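PDB 4O5J: uncharacterized protein from Helicobacter pylori, which probably mediates attachment of the bacterium to host tissue by binding sialylated carbohydrates through its extracellular adhesion domain. Local coordinates for residues A[92-97]-A[157-162]; A[174-179]-A[255-260]. All blocks are in the same frame, centred on the assembly; numbering follows the deposited sequence.

Contact 1. Residues A[92-97]-A[157-162]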
ATOM      1  N   THR A  92       9.663   6.479   2.451  1.00 35.67           N
ATOM      2  CA  THR A  92      10.178   6.906   3.740  1.00 33.12           C
ATOM      3  C   THR A  92      10.607   5.692   4.587  1.00 38.82           C
ATOM      4  O   THR A  92      11.645   5.714   5.263  1.00 32.93           O
ATOM      5  CB  THR A  92       9.124   7.662   4.509  1.00 37.74           C
ATOM      6  OG1 THR A  92       8.803   8.853   3.782  1.00 40.46           O
ATOM      7  CG2 THR A  92       9.638   8.043   5.875  1.00 31.69           C
ATOM      8  N   SER A  93       9.822   4.611   4.518  1.00 28.84           N
ATOM      9  CA  SER A  93      10.129   3.477   5.351  1.00 38.83           C
ATOM     10  C   SER A  93      11.350   2.688   4.779  1.00 40.53           C
ATOM     11  O   SER A  93      12.167   2.131   5.529  1.00 32.40           O
ATOM     12  CB  SER A  93       8.877   2.644   5.620  1.00 34.93           C
ATOM     13  OG  SER A  93       8.532   1.952   4.488  1.00 53.02           O
ATOM     14  N   VAL A  94      11.464   2.633   3.448  1.00 32.51           N
ATOM     15  CA  VAL A  94      12.640   2.026   2.836  1.00 31.89           C
ATOM     16  C   VAL A  94      13.906   2.797   3.235  1.00 33.66           C
ATOM     17  O   VAL A  94      14.937   2.200   3.622  1.00 31.80           O
ATOM     18  CB  VAL A  94      12.517   1.989   1.284  1.00 32.13           C
ATOM     19  CG1 VAL A  94      13.861   1.598   0.665  1.00 25.53           C
ATOM     20  CG2 VAL A  94      11.414   1.025   0.842  1.00 25.75           C
ATOM     21  N   LEU A  95      13.873   4.122   3.147  1.00 32.60           N
ATOM     22  CA  LEU A  95      15.064   4.923   3.522  1.00 31.87           C
ATOM     23  C   LEU A  95      15.254   4.855   5.048  1.00 33.26           C
ATOM     24  O   LEU A  95      16.352   4.946   5.552  1.00 35.34           O
ATOM     25  CB  LEU A  95      14.891   6.375   3.066  1.00 27.38           C
ATOM     26  CG  LEU A  95      15.030   6.545   1.549  1.00 32.29           C
ATOM     27  CD1 LEU A  95      14.601   7.957   1.091  1.00 33.30           C
ATOM     28  CD2 LEU A  95      16.476   6.229   1.139  1.00 31.47           C
ATOM     29  N   GLY A  96      14.168   4.687   5.795  1.00 32.52           N
ATOM     30  CA  GLY A  96      14.256   4.501   7.238  1.00 29.02           C
ATOM     31  C   GLY A  96      14.943   3.197   7.550  1.00 32.98           C
ATOM     32  O   GLY A  96      15.832   3.147   8.403  1.00 30.50           O
ATOM     33  N   PHE A  97      14.562   2.132   6.869  1.00 31.70           N
ATOM     34  CA  PHE A  97      15.244   0.881   7.092  1.00 31.44           C
ATOM     35  C   PHE A  97      16.727   0.970   6.728  1.00 33.26           C
ATOM     36  O   PHE A  97      17.620   0.489   7.444  1.00 33.68           O
ATOM     37  CB  PHE A  97      14.579  -0.279   6.353  1.00 30.44           C
ATOM     38  CG  PHE A  97      15.295  -1.564   6.568  1.00 39.09           C
ATOM     39  CD1 PHE A  97      15.066  -2.312   7.710  1.00 33.77           C
ATOM     40  CD2 PHE A  97      16.270  -1.998   5.675  1.00 33.29           C
ATOM     41  CE1 PHE A  97      15.763  -3.489   7.940  1.00 35.05           C
ATOM     42  CE2 PHE A  97      16.973  -3.166   5.897  1.00 39.54           C
ATOM     43  CZ  PHE A  97      16.717  -3.930   7.024  1.00 43.54           C
ATOM     44  N   GLU A 157      21.276   6.580  -2.173  1.00 34.41           N
ATOM     45  CA  GLU A 157      21.413   8.003  -2.538  1.00 31.58           C
ATOM     46  C   GLU A 157      20.475   8.393  -3.640  1.00 37.68           C
ATOM     47  O   GLU A 157      19.850   9.456  -3.551  1.00 43.57           O
ATOM     48  CB  GLU A 157      22.848   8.329  -2.916  1.00 23.96           C
ATOM     49  CG  GLU A 157      23.763   8.302  -1.696  1.00 31.11           C
ATOM     50  CD  GLU A 157      25.255   8.189  -2.110  1.00 45.18           C
ATOM     51  OE1 GLU A 157      25.541   7.932  -3.327  1.00 45.30           O
ATOM     52  OE2 GLU A 157      26.157   8.358  -1.222  1.00 41.57           O
ATOM     53  N   ASP A 158      20.326   7.544  -4.666  1.00 38.04           N
ATOM     54  CA  ASP A 158      19.395   7.854  -5.765  1.00 36.86           C
ATOM     55  C   ASP A 158      17.953   7.946  -5.231  1.00 41.06           C
ATOM     56  O   ASP A 158      17.175   8.833  -5.609  1.00 41.77           O
ATOM     57  CB  ASP A 158      19.478   6.806  -6.883  1.00 39.40           C
ATOM     58  CG  ASP A 158      20.795   6.872  -7.639  1.00 57.27           C
ATOM     59  OD1 ASP A 158      21.145   5.908  -8.372  1.00 59.26           O
ATOM     60  OD2 ASP A 158      21.516   7.895  -7.479  1.00 62.25           O
ATOM     61  N   LEU A 159      17.584   7.005  -4.369  1.00 37.74           N
ATOM     62  CA  LEU A 159      16.228   6.986  -3.817  1.00 37.23           C
ATOM     63  C   LEU A 159      16.020   8.238  -2.956  1.00 36.51           C
ATOM     64  O   LEU A 159      14.965   8.899  -3.049  1.00 40.48           O
ATOM     65  CB  LEU A 159      15.988   5.708  -2.989  1.00 34.46           C
ATOM     66  CG  LEU A 159      14.603   5.541  -2.407  1.00 30.61           C
ATOM     67  CD1 LEU A 159      13.535   5.626  -3.504  1.00 29.54           C
ATOM     68  CD2 LEU A 159      14.555   4.202  -1.654  1.00 32.55           C
ATOM     69  N   GLN A 160      16.987   8.568  -2.112  1.00 32.73           N
ATOM     70  CA  GLN A 160      16.890   9.805  -1.337  1.00 36.09           C
ATOM     71  C   GLN A 160      16.688  11.045  -2.244  1.00 36.68           C
ATOM     72  O   GLN A 160      15.833  11.909  -1.967  1.00 40.49           O
ATOM     73  CB  GLN A 160      18.145   9.961  -0.472  1.00 32.91           C
ATOM     74  CG  GLN A 160      18.266  11.314   0.247  1.00 47.87           C
ATOM     75  CD  GLN A 160      17.207  11.471   1.277  1.00 56.64           C
ATOM     76  OE1 GLN A 160      16.223  12.201   1.088  1.00 83.05           O
ATOM     77  NE2 GLN A 160      17.349  10.757   2.326  1.00 60.27           N
ATOM     78  N   ALA A 161      17.478  11.158  -3.327  1.00 38.45           N
ATOM     79  CA  ALA A 161      17.305  12.300  -4.239  1.00 37.32           C
ATOM     80  C   ALA A 161      15.912  12.294  -4.908  1.00 47.50           C
ATOM     81  O   ALA A 161      15.323  13.355  -5.148  1.00 44.92           O
ATOM     82  CB  ALA A 161      18.417  12.344  -5.315  1.00 33.29           C
ATOM     83  N   ALA A 162      15.401  11.094  -5.242  1.00 38.60           N
ATOM     84  CA  ALA A 162      14.085  10.995  -5.878  1.00 39.64           C
ATOM     85  C   ALA A 162      13.012  11.570  -4.954  1.00 42.31           C
ATOM     86  O   ALA A 162      12.071  12.216  -5.392  1.00 43.59           O
ATOM     87  CB  ALA A 162      13.767   9.554  -6.226  1.00 36.75           C
TER

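Contact 2. Residues A[174-179]-A[255-260]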
ATOM      1  N   CYS A 174       6.625  13.522  -8.140  1.00 45.73           N
ATOM      2  CA  CYS A 174       5.491  14.078  -8.930  1.00 49.63           C
ATOM      3  C   CYS A 174       4.227  13.314  -8.658  1.00 52.97           C
ATOM      4  O   CYS A 174       4.306  12.136  -8.305  1.00 49.60           O
ATOM      5  CB  CYS A 174       5.781  13.961 -10.451  1.00 54.30           C
ATOM      6  SG  CYS A 174       7.357  14.707 -10.763  1.00 75.29           S
ATOM      7  N   ALA A 175       3.065  13.959  -8.886  1.00 52.64           N
ATOM      8  CA  ALA A 175       1.798  13.266  -8.889  1.00 52.43           C
ATOM      9  C   ALA A 175       1.849  12.076  -9.864  1.00 47.92           C
ATOM     10  O   ALA A 175       2.741  12.001 -10.690  1.00 46.30           O
ATOM     11  CB  ALA A 175       0.653  14.219  -9.247  1.00 48.00           C
ATOM     12  N   LEU A 176       0.882  11.167  -9.782  1.00 48.90           N
ATOM     13  CA  LEU A 176       0.880   9.993 -10.622  1.00 45.38           C
ATOM     14  C   LEU A 176       0.760  10.399 -12.094  1.00 53.00           C
ATOM     15  O   LEU A 176       1.116   9.630 -12.963  1.00 57.01           O
ATOM     16  CB  LEU A 176      -0.258   9.062 -10.254  1.00 42.00           C
ATOM     17  CG  LEU A 176       0.083   7.919  -9.249  1.00 47.03           C
ATOM     18  CD1 LEU A 176       0.819   8.428  -8.031  1.00 46.50           C
ATOM     19  CD2 LEU A 176      -1.164   7.121  -8.830  1.00 49.15           C
ATOM     20  N   SER A 177       0.249  11.594 -12.373  1.00 59.52           N
ATOM     21  CA  SER A 177       0.109  12.090 -13.746  1.00 59.96           C
ATOM     22  C   SER A 177       1.429  12.425 -14.410  1.00 66.20           C
ATOM     23  O   SER A 177       1.495  12.613 -15.612  1.00 67.36           O
ATOM     24  CB  SER A 177      -0.790  13.308 -13.785  1.00 55.41           C
ATOM     25  OG  SER A 177      -0.208  14.370 -13.073  1.00 70.89           O
ATOM     26  N   GLY A 178       2.499  12.513 -13.632  1.00 63.40           N
ATOM     27  CA  GLY A 178       3.798  12.747 -14.216  1.00 64.74           C
ATOM     28  C   GLY A 178       4.352  14.123 -13.878  1.00 73.06           C
ATOM     29  O   GLY A 178       3.626  14.982 -13.399  1.00 72.49           O
ATOM     30  N   CYS A 179       5.639  14.337 -14.163  1.00 74.43           N
ATOM     31  CA  CYS A 179       6.272  15.649 -13.929  1.00 80.26           C
ATOM     32  C   CYS A 179       5.822  16.754 -14.891  1.00 66.52           C
ATOM     33  O   CYS A 179       5.647  16.476 -16.043  1.00 93.78           O
ATOM     34  CB  CYS A 179       7.801  15.487 -13.881  1.00 73.76           C
ATOM     35  SG  CYS A 179       8.304  14.252 -12.644  1.00 73.47           S
ATOM     36  N   GLN A 255       1.762  -2.123  -8.350  1.00 49.56           N
ATOM     37  CA  GLN A 255       0.547  -2.636  -8.938  1.00 50.21           C
ATOM     38  C   GLN A 255      -0.575  -1.588  -8.795  1.00 49.43           C
ATOM     39  O   GLN A 255      -1.309  -1.286  -9.746  1.00 47.97           O
ATOM     40  CB  GLN A 255       0.214  -3.960  -8.283  1.00 52.36           C
ATOM     41  CG  GLN A 255      -0.845  -4.701  -8.993  1.00 67.11           C
ATOM     42  CD  GLN A 255      -0.454  -4.939 -10.393  1.00 79.55           C
ATOM     43  OE1 GLN A 255       0.729  -5.193 -10.624  1.00 96.75           O
ATOM     44  NE2 GLN A 255      -1.424  -4.840 -11.370  1.00 83.87           N
ATOM     45  N   ALA A 256      -0.657  -0.981  -7.620  1.00 47.62           N
ATOM     46  CA  ALA A 256      -1.661   0.048  -7.350  1.00 46.32           C
ATOM     47  C   ALA A 256      -1.477   1.275  -8.289  1.00 53.85           C
ATOM     48  O   ALA A 256      -2.451   1.860  -8.768  1.00 50.04           O
ATOM     49  CB  ALA A 256      -1.556   0.484  -5.893  1.00 36.88           C
ATOM     50  N   VAL A 257      -0.224   1.673  -8.510  1.00 51.64           N
ATOM     51  CA  VAL A 257       0.069   2.827  -9.348  1.00 49.57           C
ATOM     52  C   VAL A 257      -0.392   2.583 -10.794  1.00 51.15           C
ATOM     53  O   VAL A 257      -1.146   3.387 -11.383  1.00 52.31           O
ATOM     54  CB  VAL A 257       1.559   3.153  -9.328  1.00 50.00           C
ATOM     55  CG1 VAL A 257       1.896   4.063 -10.508  1.00 49.04           C
ATOM     56  CG2 VAL A 257       1.963   3.775  -7.996  1.00 37.49           C
ATOM     57  N   THR A 258      -0.004   1.446 -11.355  1.00 46.46           N
ATOM     58  CA  THR A 258      -0.458   1.066 -12.680  1.00 43.94           C
ATOM     59  C   THR A 258      -1.971   1.088 -12.750  1.00 51.57           C
ATOM     60  O   THR A 258      -2.559   1.553 -13.728  1.00 50.29           O
ATOM     61  CB  THR A 258      -0.016  -0.353 -12.993  1.00 48.21           C
ATOM     62  OG1 THR A 258       1.396  -0.391 -12.923  1.00 56.41           O
ATOM     63  CG2 THR A 258      -0.476  -0.795 -14.427  1.00 43.63           C
ATOM     64  N   LEU A 259      -2.619   0.543 -11.733  1.00 49.08           N
ATOM     65  CA  LEU A 259      -4.084   0.461 -11.780  1.00 44.64           C
ATOM     66  C   LEU A 259      -4.675   1.889 -11.677  1.00 49.49           C
ATOM     67  O   LEU A 259      -5.655   2.190 -12.343  1.00 53.48           O
ATOM     68  CB  LEU A 259      -4.602  -0.448 -10.638  1.00 43.16           C
ATOM     69  CG  LEU A 259      -6.044  -0.834 -10.669  1.00 46.22           C
ATOM     70  CD1 LEU A 259      -6.482  -1.316 -12.046  1.00 42.90           C
ATOM     71  CD2 LEU A 259      -6.312  -1.902  -9.611  1.00 48.22           C
ATOM     72  N   SER A 260      -4.076   2.772 -10.862  1.00 51.21           N
ATOM     73  CA  SER A 260      -4.555   4.132 -10.808  1.00 46.83           C
ATOM     74  C   SER A 260      -4.436   4.795 -12.199  1.00 52.25           C
ATOM     75  O   SER A 260      -5.354   5.509 -12.636  1.00 54.35           O
ATOM     76  CB  SER A 260      -3.778   4.916  -9.824  1.00 54.53           C
ATOM     77  OG  SER A 260      -3.842   4.293  -8.535  1.00 53.75           O
TER

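Contact 1. Residues A[92-97]-A[157-162]
Leu95 pushes its forked end against the 157-162 helix, overlapping the side chain of Leu159 and the backbone where Leu159 passes into Gln160. This is helix-on-helix packing in the mainly helical adhesion domain of SabA, between the helix of residues 82-101 and that of 146-163. The local axes run closer to antiparallel than parallel, at 143° between their N-to-C directions, and come within 10.5 Å. That is a wide spacing, bridged by leucine and valine side chains, and the two segments bury 190 Å² between them. Both methyls of Leu95 lie against the backbone at Gln160, CD1 nearest, 3.8 Å from Gln160 CA, and CD2 also meets Leu159 CD2 at 3.9 Å. The Leu159 side chain runs obliquely to that of Leu95, but it crosses Val94 at about a right angle. With CG of Leu159 anti to its own backbone N (chi1 -178°), the branch extends toward the 92-97 helix, and its CD2 methyl is shared by Val94 and Leu95. Around this apolar centre, Ala196 of helix 193-209 packs on Leu159, Ala200 and Met204 of the same helix touch Val94, and Ile246 and Ile250 of helix 241-268 also reach Val94. The contact thus belongs to a core built by four helices. Toward its more open margin Tyr337, from a loop, touches both Leu95 and Gln160. Gln160 is partly exposed, and its NE2 makes a weak hydrogen bond to a glycerol, probably from the crystallisation liquor. The bend in the glutamine chain at chi2 (67°) brings the amide nitrogen beside Leu95, Gln160 NE2 standing 4.1 Å from Leu95 CD1. The tightest touch is on the buried side, where Val94 CG1 and Leu159 CD2 approach to 3.6 Å.

Contact 2. Residues A[174-179]-A[255-260]
A first torsion of -94° in Leu176, off the usual staggered value, sends its branch across to the 255-260 helix, whose backbone points Ser260 CB at that branch; chi1 of Ser260 (-57°) swings OG, beside the backbone N, back toward the Ala256 carbonyl. Leu176 CD2 rests 3.6 Å from Ser260 CB. One turn of helix earlier the approach is looser, with Leu176 CG 4.4 Å from Val257 CG1. The leucine sits at the second position of a type I beta turn from Ala175 to Gly178, closed by Gly178 N to Ala175 O at 3.0 Å. The Cys174-Cys179 disulfide ties the two ends of this short loop together, a small covalent ring whose turn projects one apolar side chain into the domain. Ser260 OG lies a little farther than CB from Leu176 CD2, at 3.9 Å, while it donates to Ala256 O at 2.8 Å. This carbonyl also takes the helical bond from Ser260 N, and the two donors arrive from opposite faces of its plane; the hydroxyl stands 37° out of that plane. The polar group is therefore engaged within the buried interface. Ile83 of helix 82-101 touches Leu176, Val257 and Ser260 alike, while helix 57-76 borders the turn at Ser177 and helix 281-309 packs against Ala256 and Leu259.

Both contacts are buried and mostly apolar, yet they join different kinds of element. Contact 1 sets helix against helix, with valine and leucine methyls from 92-97 against a leucine of 157-162 and a partly exposed glutamine at the margin. Contact 2 is smaller, burying 111 Å², and presses a disulfide-closed loop onto a helix through one leucine. Their centres lie 19 Å apart, and the nearest atoms stay about 6 Å apart, but they share scaffolding: helix 82-101 supplies a segment to contact 1 and Ile83 to contact 2, while helix 241-268 supplies a segment to contact 2 and isoleucines beside contact 1. Successive parts of the chain, 157-162 and then 174-179, thus pack onto two helices that touch each other.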